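Local atomic coordinates of arylesterase (Sulfolobus solfataricus, PDB entry 5L2P), a protein that hydrolyses aromatic esters, p-nitrophenyl fatty acid esters and organophosphates such as paraoxon. Residues Asn103-Thr108 with Ala299-Ile304. Numbering follows the deposited sequence.
Sequences NSCECT and ALLKDI
K302 stretches out fully: its first torsion (chi1 176°) swings CG away from the backbone N, and the later torsions keep the chain straight, so that it lies as a rod across the end of helix 95-105 and brings NZ to E106. The glutamate carries its CG anti to its own carbonyl carbon (chi1 -65°), and its extended chain crosses the lysine at a slant. This is the alpha/beta hydrolase fold of the GDXG esterases, seen where helix 95-105 runs out beside helix 287-305, close to the C-terminus and away from the presumed catalytic residues.

E106 is the first residue beyond helix 95-105 and has positive phi, the left-handed conformation that turns the chain away from the helix toward strand 108-112. The two backbones come nearest at C105 and K302, whose CA atoms are 4.8 Å apart. There the aliphatic part of the lysine covers the last carbonyls of the helix: CB of K302 is 3.8 Å from O of C105, and CD of K302 is 3.9 Å from O of S104. ND2 of N74 hydrogen-bonds to that C105 oxygen. OE1 of E106 is hydrogen-bonded to OG1 of T73, while OE2 takes K302, so each carboxylate oxygen has its own partner.

Deeper in, SG of C105 packs 3.7 Å from CD1 of L301, whose side chain also touches V78 of strand 77-81. A299 and L300 pack against a second subunit. At the partly exposed outer edge, NZ of K302 meets OE2 of E106 at 3.0 Å in a salt bridge, coming from above the carboxylate plane, 47° out of it.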
# COMPACT_ATOMS: atom_id res chain seq x y z
N ASN A 103 -9.55 24.43 -24.97
CA ASN A 103 -9.87 23.75 -26.22
C ASN A 103 -10.60 22.45 -26.00
O ASN A 103 -11.48 22.10 -26.76
CB ASN A 103 -8.59 23.51 -27.03
CG ASN A 103 -8.01 24.80 -27.62
OD1 ASN A 103 -8.71 25.78 -27.80
ND2 ASN A 103 -6.72 24.79 -27.92
N SER A 104 -10.22 21.73 -24.94
CA SER A 104 -10.84 20.44 -24.60
C SER A 104 -12.24 20.65 -24.06
O SER A 104 -13.17 19.94 -24.43
CB SER A 104 -10.04 19.74 -23.53
OG SER A 104 -8.75 19.41 -23.99
N CYS A 105 -12.39 21.63 -23.17
CA CYS A 105 -13.70 22.02 -22.65
C CYS A 105 -14.59 22.66 -23.70
O CYS A 105 -15.81 22.60 -23.60
CB CYS A 105 -13.55 23.04 -21.51
SG CYS A 105 -12.86 22.32 -20.02
N GLU A 106 -13.96 23.32 -24.68
CA GLU A 106 -14.63 24.11 -25.70
C GLU A 106 -15.42 25.23 -25.04
O GLU A 106 -16.59 25.50 -25.38
CB GLU A 106 -15.50 23.23 -26.59
CG GLU A 106 -14.67 22.25 -27.40
CD GLU A 106 -15.52 21.22 -28.14
OE1 GLU A 106 -16.66 21.56 -28.55
OE2 GLU A 106 -15.02 20.07 -28.29
N CYS A 107 -14.76 25.87 -24.07
CA CYS A 107 -15.38 26.93 -23.31
C CYS A 107 -14.34 27.90 -22.82
O CYS A 107 -13.16 27.67 -22.91
CB CYS A 107 -16.14 26.34 -22.12
SG CYS A 107 -15.09 25.94 -20.70
N THR A 108 -14.82 29.00 -22.26
CA THR A 108 -13.97 30.07 -21.78
C THR A 108 -13.23 29.69 -20.49
O THR A 108 -13.80 29.06 -19.60
CB THR A 108 -14.85 31.28 -21.44
OG1 THR A 108 -15.79 31.51 -22.52
CG2 THR A 108 -13.96 32.52 -21.13
N ALA A 299 -12.87 16.81 -21.28
CA ALA A 299 -13.97 15.98 -21.77
C ALA A 299 -15.09 15.81 -20.71
O ALA A 299 -16.26 15.83 -21.04
CB ALA A 299 -13.45 14.62 -22.20
N LEU A 300 -14.70 15.63 -19.46
CA LEU A 300 -15.65 15.50 -18.36
C LEU A 300 -16.35 16.79 -18.03
O LEU A 300 -17.55 16.79 -17.81
CB LEU A 300 -14.96 14.96 -17.11
CG LEU A 300 -14.45 13.52 -17.23
CD1 LEU A 300 -13.66 13.16 -15.98
CD2 LEU A 300 -15.61 12.55 -17.45
N LEU A 301 -15.61 17.89 -18.00
CA LEU A 301 -16.23 19.23 -17.82
C LEU A 301 -17.18 19.60 -18.94
O LEU A 301 -18.28 20.10 -18.70
CB LEU A 301 -15.17 20.30 -17.69
CG LEU A 301 -14.36 20.26 -16.39
CD1 LEU A 301 -13.24 21.27 -16.48
CD2 LEU A 301 -15.23 20.55 -15.16
N LYS A 302 -16.74 19.34 -20.16
CA LYS A 302 -17.58 19.57 -21.35
C LYS A 302 -18.90 18.79 -21.21
O LYS A 302 -19.96 19.29 -21.51
CB LYS A 302 -16.83 19.11 -22.58
CG LYS A 302 -17.61 19.19 -23.87
CD LYS A 302 -16.78 18.58 -24.97
CE LYS A 302 -17.56 18.41 -26.25
NZ LYS A 302 -16.68 17.82 -27.30
N ASP A 303 -18.80 17.58 -20.71
CA ASP A 303 -19.97 16.75 -20.46
C ASP A 303 -20.87 17.27 -19.36
O ASP A 303 -22.07 17.16 -19.44
CB ASP A 303 -19.51 15.33 -20.12
CG ASP A 303 -20.52 14.35 -20.38
OD1 ASP A 303 -21.44 14.30 -19.55
OD2 ASP A 303 -20.40 13.67 -21.41
N ILE A 304 -20.29 17.83 -18.32
CA ILE A 304 -21.09 18.51 -17.29
C ILE A 304 -21.73 19.80 -17.82
O ILE A 304 -22.82 20.14 -17.43
CB ILE A 304 -20.22 18.83 -16.07
CG1 ILE A 304 -19.83 17.55 -15.33
CG2 ILE A 304 -20.93 19.78 -15.11
CD1 ILE A 304 -18.65 17.71 -14.41